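Local coordinates for major capsid protein (PDB 5J7O) that probably builds the outer icosahedral shell of Faustovirus as a trimer of double jelly-roll subunits, at residues S92-F96 and Y317-F321; L440-V444 and H583-S587; Y553-L558 and C572-T577. All blocks are in the same frame, centred on the assembly; numbering follows the deposited sequence.

Contact 1: residues S92-F96 and Y317-F321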
ATOM      1  N   SER B  92       7.623  28.752 -26.238  1.00 43.75           N
ATOM      2  CA  SER B  92       6.550  28.955 -27.195  1.00 45.00           C
ATOM      3  C   SER B  92       5.869  27.622 -27.473  1.00 45.37           C
ATOM      4  O   SER B  92       6.500  26.562 -27.442  1.00 45.82           O
ATOM      5  CB  SER B  92       7.079  29.555 -28.498  1.00 46.38           C
ATOM      6  OG  SER B  92       7.479  30.902 -28.322  1.00 47.52           O
ATOM      7  N   ILE B  93       4.567  27.678 -27.721  1.00 44.47           N
ATOM      8  CA  ILE B  93       3.825  26.485 -28.119  1.00 43.21           C
ATOM      9  C   ILE B  93       3.861  26.424 -29.641  1.00 44.23           C
ATOM     10  O   ILE B  93       3.136  27.176 -30.308  1.00 44.27           O
ATOM     11  CB  ILE B  93       2.388  26.503 -27.577  1.00 41.47           C
ATOM     12  CG1 ILE B  93       2.403  26.671 -26.057  1.00 39.75           C
ATOM     13  CG2 ILE B  93       1.663  25.221 -27.958  1.00 40.69           C
ATOM     14  CD1 ILE B  93       1.030  26.779 -25.435  1.00 38.86           C
ATOM     15  N   PRO B  94       4.691  25.560 -30.228  1.00 45.92           N
ATOM     16  CA  PRO B  94       4.873  25.584 -31.682  1.00 46.67           C
ATOM     17  C   PRO B  94       3.596  25.217 -32.417  1.00 49.06           C
ATOM     18  O   PRO B  94       2.690  24.579 -31.878  1.00 49.26           O
ATOM     19  CB  PRO B  94       5.970  24.537 -31.924  1.00 45.77           C
ATOM     20  CG  PRO B  94       6.606  24.313 -30.586  1.00 45.11           C
ATOM     21  CD  PRO B  94       5.516  24.525 -29.587  1.00 44.84           C
ATOM     22  N   GLN B  95       3.533  25.644 -33.673  1.00 50.38           N
ATOM     23  CA  GLN B  95       2.424  25.280 -34.541  1.00 51.10           C
ATOM     24  C   GLN B  95       2.692  23.898 -35.122  1.00 46.29           C
ATOM     25  O   GLN B  95       3.676  23.699 -35.842  1.00 42.69           O
ATOM     26  CB  GLN B  95       2.248  26.317 -35.645  1.00 56.13           C
ATOM     27  CG  GLN B  95       0.882  26.288 -36.300  1.00 60.52           C
ATOM     28  CD  GLN B  95       0.578  27.568 -37.043  1.00 62.82           C
ATOM     29  OE1 GLN B  95       0.055  28.523 -36.466  1.00 62.74           O
ATOM     30  NE2 GLN B  95       0.903  27.598 -38.329  1.00 64.26           N
ATOM     31  N   PHE B  96       1.828  22.941 -34.794  1.00 45.16           N
ATOM     32  CA  PHE B  96       2.034  21.562 -35.215  1.00 44.55           C
ATOM     33  C   PHE B  96       0.704  20.899 -35.549  1.00 46.91           C
ATOM     34  O   PHE B  96       0.388  20.686 -36.724  1.00 48.08           O
ATOM     35  CB  PHE B  96       2.768  20.780 -34.122  1.00 42.00           C
ATOM     36  CG  PHE B  96       3.283  19.441 -34.568  1.00 39.83           C
ATOM     37  CD1 PHE B  96       3.471  19.162 -35.912  1.00 39.66           C
ATOM     38  CD2 PHE B  96       3.576  18.457 -33.637  1.00 39.41           C
ATOM     39  CE1 PHE B  96       3.944  17.928 -36.317  1.00 38.88           C
ATOM     40  CE2 PHE B  96       4.049  17.221 -34.037  1.00 38.69           C
ATOM     41  CZ  PHE B  96       4.233  16.956 -35.379  1.00 38.33           C
ATOM     42  N   TYR B 317      -0.754  31.384 -32.895  1.00 67.25           N
ATOM     43  CA  TYR B 317       0.673  31.193 -32.686  1.00 67.53           C
ATOM     44  C   TYR B 317       1.386  32.540 -32.621  1.00 69.37           C
ATOM     45  O   TYR B 317       0.975  33.519 -33.249  1.00 65.95           O
ATOM     46  CB  TYR B 317       1.239  30.331 -33.818  1.00 67.88           C
ATOM     47  CG  TYR B 317       2.731  30.081 -33.785  1.00 69.30           C
ATOM     48  CD1 TYR B 317       3.350  29.574 -32.651  1.00 68.55           C
ATOM     49  CD2 TYR B 317       3.513  30.316 -34.910  1.00 70.99           C
ATOM     50  CE1 TYR B 317       4.712  29.333 -32.630  1.00 69.29           C
ATOM     51  CE2 TYR B 317       4.873  30.077 -34.898  1.00 71.98           C
ATOM     52  CZ  TYR B 317       5.466  29.585 -33.757  1.00 71.13           C
ATOM     53  OH  TYR B 317       6.822  29.346 -33.743  1.00 71.66           O
ATOM     54  N   GLY B 318       2.465  32.586 -31.839  1.00 73.60           N
ATOM     55  CA  GLY B 318       3.213  33.807 -31.633  1.00 78.54           C
ATOM     56  C   GLY B 318       2.764  34.638 -30.452  1.00 77.93           C
ATOM     57  O   GLY B 318       3.482  35.566 -30.058  1.00 80.96           O
ATOM     58  N   GLN B 319       1.598  34.339 -29.877  1.00 74.03           N
ATOM     59  CA  GLN B 319       1.092  35.036 -28.702  1.00 78.80           C
ATOM     60  C   GLN B 319       0.719  34.060 -27.592  1.00 73.08           C
ATOM     61  O   GLN B 319       0.008  34.435 -26.654  1.00 73.54           O
ATOM     62  CB  GLN B 319      -0.111  35.906 -29.073  1.00 86.18           C
ATOM     63  CG  GLN B 319      -0.989  35.291 -30.151  1.00 91.61           C
ATOM     64  CD  GLN B 319      -2.335  35.973 -30.271  1.00 95.98           C
ATOM     65  OE1 GLN B 319      -3.374  35.370 -30.002  1.00 97.99           O
ATOM     66  NE2 GLN B 319      -2.326  37.233 -30.688  1.00 97.57           N
ATOM     67  N   ARG B 320       1.183  32.816 -27.684  1.00 64.06           N
ATOM     68  CA  ARG B 320       0.882  31.773 -26.714  1.00 57.18           C
ATOM     69  C   ARG B 320       2.186  31.238 -26.141  1.00 53.12           C
ATOM     70  O   ARG B 320       3.106  30.894 -26.892  1.00 52.90           O
ATOM     71  CB  ARG B 320       0.068  30.647 -27.361  1.00 55.93           C
ATOM     72  CG  ARG B 320       0.686  30.084 -28.634  1.00 55.36           C
ATOM     73  CD  ARG B 320      -0.282  29.186 -29.385  1.00 55.12           C
ATOM     74  NE  ARG B 320       0.411  28.321 -30.336  1.00 55.02           N
ATOM     75  CZ  ARG B 320      -0.201  27.558 -31.235  1.00 55.39           C
ATOM     76  NH1 ARG B 320      -1.524  27.557 -31.316  1.00 55.11           N
ATOM     77  NH2 ARG B 320       0.511  26.799 -32.057  1.00 55.58           N
ATOM     78  N   PHE B 321       2.273  31.179 -24.813  1.00 49.62           N
ATOM     79  CA  PHE B 321       3.516  30.799 -24.161  1.00 45.33           C
ATOM     80  C   PHE B 321       3.224  30.001 -22.901  1.00 43.15           C
ATOM     81  O   PHE B 321       2.157  30.130 -22.294  1.00 43.97           O
ATOM     82  CB  PHE B 321       4.364  32.023 -23.794  1.00 43.94           C
ATOM     83  CG  PHE B 321       4.736  32.881 -24.965  1.00 46.02           C
ATOM     84  CD1 PHE B 321       5.877  32.612 -25.702  1.00 46.68           C
ATOM     85  CD2 PHE B 321       3.951  33.965 -25.324  1.00 47.14           C
ATOM     86  CE1 PHE B 321       6.225  33.405 -26.779  1.00 47.82           C
ATOM     87  CE2 PHE B 321       4.294  34.759 -26.400  1.00 48.10           C
ATOM     88  CZ  PHE B 321       5.432  34.479 -27.128  1.00 48.40           C
TER
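Arg320 reaches across to the carbonyl oxygen of Ile93 and holds it with two nitrogens. NE donates at 3.0 Å to Ile93 O, and NH2 adds a bent bond of 3.2 Å to Ile93 O. Both come from the same face of the carbonyl: NE is tilted from its plane, NH2 stands well above it. The side chain leaves the backbone with CG between N and the carbonyl carbon (chi1 52°), then runs extended to NE, crossing Ile93 at about a right angle. Over one face of the guanidinium lies Ile93 CG2, while Gln95 CA meets its edge. The Tyr317 ring also packs near this oxygen, CD1 lying 3.4 Å from Ile93 O. Gln95 N sits above one face of the tyrosine ring, toward the rim, and Gln95 OE1 approaches Tyr317 CB to 3.4 Å, the amide turned 56° from the ring plane. At the other end of the contact Ser92 OG lies 3.2 Å from Phe321 CE1, its hydrogen bond being made to Asn79.

The second shell fixes the arginine: NH1 is bonded to Ile315 O and Ser312 OG, so the guanidinium joins the loop after strand 88-92 to the chain leading into strand 320-326. Ile93 and Arg320 both rest on Phe100 of strand 99-109. Ser92 and Phe321 form an antiparallel non-hydrogen-bonded pair, where the outermost strand of a four-stranded sheet gives way to loop. An arginine thus binds a loop carbonyl where an edge strand pair ends, in what is probably the first of the two jelly rolls.

Contact 2: residues L440-V444 and H583-S587; sequences LKWPV and HVNIS
Ile586 is the bump of this contact, and the hollow it enters is lined by Lys441, Trp442 and Pro443. Its CG2 branch rests 3.3 Å from Lys441 O, its CG1 lies 3.5 Å from Pro443 CD, and the terminal CD1 turns to the edge of the indole, 4.2 Å from Trp442 CD1. CG1 stands beside the backbone N (chi1 -63°), which lays CG1 and CD1 against Pro443 CD, while CG2 comes nearest to Lys441 O, an oxygen that CD1 also touches. Pro443 is itself a wedge: Ile586 crosses it obliquely at CD, and on its CB side the imidazole of His583 lies alongside, CD2 at 3.5 Å from Pro443 CB. Beyond the wedge, Val444 and Val584 form a single antiparallel hydrogen-bonded bridge, with Val584 N to Val444 O at 2.9 Å and Val444 N to Val584 O at 3.2 Å; a CA-H...O contact from Pro443 to Val584 O extends it.

Ala15 of the second subunit packs on both Pro443 and Ile586, and His583 NE2 is bonded to Asp16 of that subunit. The chemistry is thus divided: backbone bonds and carbon packing join the two loops, whereas the imidazole's polar end serves the trimer, where the aspartate may favour its protonated form.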
ATOM      1  N   LEU B 440     -11.424  35.161  -5.388  1.00 60.99           N
ATOM      2  CA  LEU B 440     -12.564  34.507  -6.018  1.00 60.66           C
ATOM      3  C   LEU B 440     -13.393  35.519  -6.800  1.00 60.93           C
ATOM      4  O   LEU B 440     -13.928  36.473  -6.224  1.00 61.42           O
ATOM      5  CB  LEU B 440     -13.415  33.809  -4.959  1.00 60.76           C
ATOM      6  CG  LEU B 440     -12.632  32.782  -4.138  1.00 60.28           C
ATOM      7  CD1 LEU B 440     -13.550  31.981  -3.228  1.00 60.52           C
ATOM      8  CD2 LEU B 440     -11.859  31.868  -5.067  1.00 59.37           C
ATOM      9  N   LYS B 441     -13.499  35.307  -8.114  1.00 60.79           N
ATOM     10  CA  LYS B 441     -14.303  36.151  -8.986  1.00 62.55           C
ATOM     11  C   LYS B 441     -15.350  35.394  -9.788  1.00 62.54           C
ATOM     12  O   LYS B 441     -16.285  36.027 -10.292  1.00 65.21           O
ATOM     13  CB  LYS B 441     -13.409  36.916  -9.979  1.00 64.17           C
ATOM     14  CG  LYS B 441     -12.781  38.188  -9.436  1.00 66.42           C
ATOM     15  CD  LYS B 441     -11.527  37.901  -8.629  1.00 68.12           C
ATOM     16  CE  LYS B 441     -10.802  39.189  -8.274  1.00 68.77           C
ATOM     17  NZ  LYS B 441      -9.517  38.926  -7.572  1.00 68.19           N
ATOM     18  N   TRP B 442     -15.231  34.082  -9.917  1.00 59.59           N
ATOM     19  CA  TRP B 442     -16.023  33.269 -10.829  1.00 58.11           C
ATOM     20  C   TRP B 442     -16.649  32.118 -10.064  1.00 54.83           C
ATOM     21  O   TRP B 442     -16.333  31.896  -8.891  1.00 54.73           O
ATOM     22  CB  TRP B 442     -15.120  32.761 -11.967  1.00 60.51           C
ATOM     23  CG  TRP B 442     -14.506  33.881 -12.747  1.00 64.07           C
ATOM     24  CD1 TRP B 442     -15.071  35.093 -13.020  1.00 65.08           C
ATOM     25  CD2 TRP B 442     -13.198  33.907 -13.330  1.00 65.77           C
ATOM     26  NE1 TRP B 442     -14.201  35.867 -13.747  1.00 66.47           N
ATOM     27  CE2 TRP B 442     -13.044  35.164 -13.951  1.00 66.83           C
ATOM     28  CE3 TRP B 442     -12.144  32.990 -13.394  1.00 66.39           C
ATOM     29  CZ2 TRP B 442     -11.880  35.526 -14.625  1.00 67.85           C
ATOM     30  CZ3 TRP B 442     -10.989  33.352 -14.063  1.00 67.51           C
ATOM     31  CH2 TRP B 442     -10.866  34.608 -14.670  1.00 68.30           C
ATOM     32  N   PRO B 443     -17.572  31.376 -10.687  1.00 51.80           N
ATOM     33  CA  PRO B 443     -18.174  30.230  -9.990  1.00 50.06           C
ATOM     34  C   PRO B 443     -17.112  29.247  -9.523  1.00 46.31           C
ATOM     35  O   PRO B 443     -16.191  28.906 -10.265  1.00 45.60           O
ATOM     36  CB  PRO B 443     -19.088  29.611 -11.050  1.00 51.30           C
ATOM     37  CG  PRO B 443     -19.438  30.735 -11.929  1.00 52.00           C
ATOM     38  CD  PRO B 443     -18.216  31.600 -11.994  1.00 51.27           C
ATOM     39  N   VAL B 444     -17.249  28.795  -8.280  1.00 44.41           N
ATOM     40  CA  VAL B 444     -16.266  27.932  -7.638  1.00 42.31           C
ATOM     41  C   VAL B 444     -16.851  26.534  -7.507  1.00 40.00           C
ATOM     42  O   VAL B 444     -17.948  26.359  -6.963  1.00 39.10           O
ATOM     43  CB  VAL B 444     -15.848  28.480  -6.263  1.00 41.95           C
ATOM     44  CG1 VAL B 444     -14.856  27.539  -5.600  1.00 41.83           C
ATOM     45  CG2 VAL B 444     -15.259  29.876  -6.407  1.00 41.96           C
ATOM     46  N   HIS B 583     -21.982  24.755  -8.182  1.00 42.75           N
ATOM     47  CA  HIS B 583     -20.954  25.768  -7.978  1.00 42.12           C
ATOM     48  C   HIS B 583     -21.482  26.821  -7.015  1.00 42.81           C
ATOM     49  O   HIS B 583     -22.678  26.881  -6.718  1.00 43.17           O
ATOM     50  CB  HIS B 583     -20.531  26.415  -9.300  1.00 42.72           C
ATOM     51  CG  HIS B 583     -21.656  27.070 -10.040  1.00 42.01           C
ATOM     52  ND1 HIS B 583     -22.416  26.407 -10.979  1.00 43.20           N
ATOM     53  CD2 HIS B 583     -22.147  28.331  -9.981  1.00 42.76           C
ATOM     54  CE1 HIS B 583     -23.329  27.230 -11.465  1.00 43.80           C
ATOM     55  NE2 HIS B 583     -23.187  28.403 -10.876  1.00 43.20           N
ATOM     56  N   VAL B 584     -20.564  27.647  -6.522  1.00 45.47           N
ATOM     57  CA  VAL B 584     -20.909  28.843  -5.762  1.00 49.41           C
ATOM     58  C   VAL B 584     -20.975  30.007  -6.740  1.00 54.24           C
ATOM     59  O   VAL B 584     -20.010  30.278  -7.460  1.00 53.67           O
ATOM     60  CB  VAL B 584     -19.890  29.115  -4.648  1.00 48.66           C
ATOM     61  CG1 VAL B 584     -20.160  30.465  -4.001  1.00 47.61           C
ATOM     62  CG2 VAL B 584     -19.937  28.017  -3.610  1.00 48.44           C
ATOM     63  N   ASN B 585     -22.109  30.699  -6.764  1.00 60.16           N
ATOM     64  CA  ASN B 585     -22.353  31.703  -7.783  1.00 65.48           C
ATOM     65  C   ASN B 585     -21.633  33.009  -7.453  1.00 65.06           C
ATOM     66  O   ASN B 585     -21.216  33.252  -6.319  1.00 64.72           O
ATOM     67  CB  ASN B 585     -23.851  31.920  -7.941  1.00 71.96           C
ATOM     68  CG  ASN B 585     -24.487  32.487  -6.674  1.00 79.23           C
ATOM     69  OD1 ASN B 585     -23.864  33.269  -5.954  1.00 84.28           O
ATOM     70  ND2 ASN B 585     -25.719  32.086  -6.392  1.00 81.66           N
ATOM     71  N   ILE B 586     -21.483  33.848  -8.481  1.00 65.97           N
ATOM     72  CA  ILE B 586     -20.517  34.946  -8.430  1.00 66.15           C
ATOM     73  C   ILE B 586     -20.924  35.994  -7.402  1.00 64.88           C
ATOM     74  O   ILE B 586     -20.068  36.601  -6.747  1.00 64.78           O
ATOM     75  CB  ILE B 586     -20.338  35.560  -9.831  1.00 68.58           C
ATOM     76  CG1 ILE B 586     -19.756  34.522 -10.788  1.00 69.65           C
ATOM     77  CG2 ILE B 586     -19.448  36.797  -9.780  1.00 69.75           C
ATOM     78  CD1 ILE B 586     -19.185  35.106 -12.067  1.00 71.26           C
ATOM     79  N   SER B 587     -22.229  36.223  -7.237  1.00 63.74           N
ATOM     80  CA  SER B 587     -22.688  37.202  -6.258  1.00 62.73           C
ATOM     81  C   SER B 587     -22.157  36.871  -4.871  1.00 59.59           C
ATOM     82  O   SER B 587     -21.645  37.745  -4.163  1.00 58.80           O
ATOM     83  CB  SER B 587     -24.215  37.260  -6.255  1.00 64.39           C
ATOM     84  OG  SER B 587     -24.771  36.005  -5.902  1.00 64.74           O
TER

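Contact 3: residues Y553-L558 and C572-T577; sequences YGSFNL and CLYPGT
Tyr553 turns its ring toward Leu573 by a first torsion that sets CG beside the backbone N, opposite the carbonyl carbon (chi1 -66°), and Asn557 uses a similar one (chi1 -76°) to lean over Gly576. The tyrosine consequently meets Leu573 O at its edge, in the ring plane, with CD2 3.4 Å from that oxygen. Asn557 ND2 lies 3.6 Å from Gly576 O, a polar approach too long to carry the contact.

Between the two sits Pro575, whose CG is 4.1 Å from Tyr553 CB and also touches Leu558 CD2, a small apolar seam. No direct hydrogen bond joins the segments; a water does it instead, accepting from Gly554 N at 2.7 Å and donating to Leu573 O at 3.0 Å. Leu573 O is thus met by both the water and the ring edge. Both glycines have positive phi. At Gly576 the missing side chain leaves room for Asn557 CB, while at Gly554 it keeps the backbone clear of Leu558 in the same loop.

Residues 572-577 keep their turn through Tyr574 O, which accepts Thr577 N and, on a lone pair, Thr577 OG1 at 2.8 Å. Outside, Lys218 of the third subunit binds the carbonyls of Tyr553, Ser555 and Leu558, Tyr553 OH bonds to Tyr73 of that subunit, and Phe556 packs edge-to-face on Phe556 of the second subunit. The motif is a type II beta turn, Tyr574 to Thr577, laid against the loop that follows helix 542-552, at a subunit junction of the double jelly-roll trimer.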
ATOM      1  N   TYR B 553     -17.389  11.892  -2.019  1.00 28.06           N
ATOM      2  CA  TYR B 553     -17.512  12.459  -3.353  1.00 28.77           C
ATOM      3  C   TYR B 553     -16.345  12.058  -4.248  1.00 29.26           C
ATOM      4  O   TYR B 553     -15.299  11.596  -3.787  1.00 29.79           O
ATOM      5  CB  TYR B 553     -17.587  13.986  -3.283  1.00 28.75           C
ATOM      6  CG  TYR B 553     -18.826  14.531  -2.613  1.00 30.55           C
ATOM      7  CD1 TYR B 553     -18.865  14.736  -1.240  1.00 30.72           C
ATOM      8  CD2 TYR B 553     -19.953  14.857  -3.355  1.00 29.76           C
ATOM      9  CE1 TYR B 553     -19.994  15.241  -0.627  1.00 31.69           C
ATOM     10  CE2 TYR B 553     -21.086  15.363  -2.751  1.00 30.96           C
ATOM     11  CZ  TYR B 553     -21.102  15.553  -1.387  1.00 32.37           C
ATOM     12  OH  TYR B 553     -22.229  16.057  -0.780  1.00 32.39           O
ATOM     13  N   GLY B 554     -16.547  12.245  -5.554  1.00 28.94           N
ATOM     14  CA  GLY B 554     -15.469  12.222  -6.518  1.00 29.23           C
ATOM     15  C   GLY B 554     -15.063  10.863  -7.044  1.00 32.50           C
ATOM     16  O   GLY B 554     -14.459  10.797  -8.123  1.00 37.35           O
ATOM     17  N   SER B 555     -15.353   9.786  -6.324  1.00 32.06           N
ATOM     18  CA  SER B 555     -15.010   8.416  -6.753  1.00 33.85           C
ATOM     19  C   SER B 555     -13.489   8.344  -6.922  1.00 38.08           C
ATOM     20  O   SER B 555     -12.750   8.911  -6.102  1.00 39.96           O
ATOM     21  CB  SER B 555     -15.814   8.047  -7.986  1.00 33.91           C
ATOM     22  OG  SER B 555     -15.318   6.863  -8.584  1.00 35.15           O
ATOM     23  N   PHE B 556     -12.989   7.678  -7.966  1.00 37.68           N
ATOM     24  CA  PHE B 556     -11.552   7.523  -8.162  1.00 37.02           C
ATOM     25  C   PHE B 556     -10.854   8.830  -8.525  1.00 38.78           C
ATOM     26  O   PHE B 556      -9.620   8.852  -8.588  1.00 40.33           O
ATOM     27  CB  PHE B 556     -11.276   6.473  -9.243  1.00 34.36           C
ATOM     28  CG  PHE B 556     -11.962   6.751 -10.553  1.00 33.49           C
ATOM     29  CD1 PHE B 556     -11.388   7.602 -11.484  1.00 33.06           C
ATOM     30  CD2 PHE B 556     -13.174   6.151 -10.858  1.00 32.73           C
ATOM     31  CE1 PHE B 556     -12.014   7.858 -12.688  1.00 31.68           C
ATOM     32  CE2 PHE B 556     -13.803   6.403 -12.062  1.00 32.25           C
ATOM     33  CZ  PHE B 556     -13.222   7.258 -12.977  1.00 31.88           C
ATOM     34  N   ASN B 557     -11.603   9.907  -8.768  1.00 38.30           N
ATOM     35  CA  ASN B 557     -10.992  11.184  -9.110  1.00 39.12           C
ATOM     36  C   ASN B 557     -10.577  11.984  -7.886  1.00 38.53           C
ATOM     37  O   ASN B 557      -9.786  12.926  -8.017  1.00 39.98           O
ATOM     38  CB  ASN B 557     -11.952  12.020  -9.958  1.00 43.38           C
ATOM     39  CG  ASN B 557     -12.027  11.544 -11.395  1.00 46.85           C
ATOM     40  OD1 ASN B 557     -11.041  11.065 -11.955  1.00 48.87           O
ATOM     41  ND2 ASN B 557     -13.200  11.680 -12.002  1.00 47.55           N
ATOM     42  N   LEU B 558     -11.086  11.639  -6.707  1.00 36.42           N
ATOM     43  CA  LEU B 558     -10.761  12.342  -5.472  1.00 33.85           C
ATOM     44  C   LEU B 558     -10.184  11.335  -4.487  1.00 36.08           C
ATOM     45  O   LEU B 558     -10.895  10.442  -4.012  1.00 37.49           O
ATOM     46  CB  LEU B 558     -11.993  13.039  -4.897  1.00 31.88           C
ATOM     47  CG  LEU B 558     -11.749  13.933  -3.682  1.00 29.18           C
ATOM     48  CD1 LEU B 558     -10.538  14.827  -3.910  1.00 29.01           C
ATOM     49  CD2 LEU B 558     -12.983  14.768  -3.380  1.00 25.81           C
ATOM     50  N   CYS B 572     -19.826  20.979  -5.558  1.00 36.51           N
ATOM     51  CA  CYS B 572     -20.413  20.280  -6.690  1.00 37.10           C
ATOM     52  C   CYS B 572     -20.605  18.813  -6.327  1.00 37.62           C
ATOM     53  O   CYS B 572     -20.030  18.310  -5.359  1.00 37.27           O
ATOM     54  CB  CYS B 572     -19.543  20.403  -7.949  1.00 37.66           C
ATOM     55  SG  CYS B 572     -17.927  19.607  -7.819  1.00 38.42           S
ATOM     56  N   LEU B 573     -21.426  18.128  -7.123  1.00 37.87           N
ATOM     57  CA  LEU B 573     -21.723  16.728  -6.843  1.00 36.27           C
ATOM     58  C   LEU B 573     -20.620  15.794  -7.319  1.00 36.65           C
ATOM     59  O   LEU B 573     -20.420  14.729  -6.725  1.00 36.95           O
ATOM     60  CB  LEU B 573     -23.051  16.328  -7.486  1.00 32.43           C
ATOM     61  CG  LEU B 573     -24.324  16.848  -6.819  1.00 31.80           C
ATOM     62  CD1 LEU B 573     -25.552  16.378  -7.580  1.00 30.08           C
ATOM     63  CD2 LEU B 573     -24.384  16.399  -5.368  1.00 31.81           C
ATOM     64  N   TYR B 574     -19.899  16.161  -8.375  1.00 36.93           N
ATOM     65  CA  TYR B 574     -18.904  15.279  -8.989  1.00 38.39           C
ATOM     66  C   TYR B 574     -17.631  16.057  -9.282  1.00 38.66           C
ATOM     67  O   TYR B 574     -17.320  16.365 -10.440  1.00 38.35           O
ATOM     68  CB  TYR B 574     -19.471  14.634 -10.255  1.00 38.52           C
ATOM     69  CG  TYR B 574     -20.782  13.931 -10.004  1.00 38.36           C
ATOM     70  CD1 TYR B 574     -20.816  12.691  -9.383  1.00 36.47           C
ATOM     71  CD2 TYR B 574     -21.988  14.516 -10.367  1.00 39.55           C
ATOM     72  CE1 TYR B 574     -22.010  12.047  -9.140  1.00 37.37           C
ATOM     73  CE2 TYR B 574     -23.189  13.878 -10.128  1.00 40.61           C
ATOM     74  CZ  TYR B 574     -23.193  12.644  -9.515  1.00 40.12           C
ATOM     75  OH  TYR B 574     -24.387  12.002  -9.275  1.00 43.20           O
ATOM     76  N   PRO B 575     -16.858  16.384  -8.248  1.00 38.62           N
ATOM     77  CA  PRO B 575     -15.543  17.005  -8.479  1.00 39.71           C
ATOM     78  C   PRO B 575     -14.634  16.063  -9.251  1.00 40.92           C
ATOM     79  O   PRO B 575     -14.407  14.919  -8.849  1.00 41.94           O
ATOM     80  CB  PRO B 575     -15.026  17.270  -7.059  1.00 38.79           C
ATOM     81  CG  PRO B 575     -15.762  16.300  -6.200  1.00 38.49           C
ATOM     82  CD  PRO B 575     -17.120  16.162  -6.815  1.00 38.64           C
ATOM     83  N   GLY B 576     -14.122  16.550 -10.377  1.00 41.52           N
ATOM     84  CA  GLY B 576     -13.280  15.761 -11.262  1.00 42.06           C
ATOM     85  C   GLY B 576     -13.883  15.460 -12.618  1.00 42.11           C
ATOM     86  O   GLY B 576     -13.169  14.939 -13.492  1.00 42.82           O
ATOM     87  N   THR B 577     -15.160  15.751 -12.842  1.00 42.37           N
ATOM     88  CA  THR B 577     -15.810  15.519 -14.121  1.00 42.37           C
ATOM     89  C   THR B 577     -15.966  16.833 -14.877  1.00 41.84           C
ATOM     90  O   THR B 577     -16.061  17.907 -14.279  1.00 42.76           O
ATOM     91  CB  THR B 577     -17.179  14.865 -13.927  1.00 43.96           C
ATOM     92  OG1 THR B 577     -17.982  15.686 -13.071  1.00 47.65           O
ATOM     93  CG2 THR B 577     -17.022  13.488 -13.297  1.00 42.62           C
TER
HETATM   94  O   HOH W   1     -18.983  12.090  -6.813  1.00 40.90           O

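Read from the N terminus, contact 1 closes a long loop, bringing 317-321 back to 92-96 and joining the end of strand 88-92 to the start of strand 320-326. Contact 2 opens only after this, with 440-444, and closes at 583-587, bringing the start of strand 444-453 to the approach of helix 586-589. Contact 3 is nested within that second loop, linking the exit of helix 542-552 with the chain beyond strand 567-570. Contacts 2 and 3 come within about 5 Å at their nearest atoms and both meet the second subunit; contact 1, whose centre is about 31 Å from that of contact 2, touches neither and meets no other subunit.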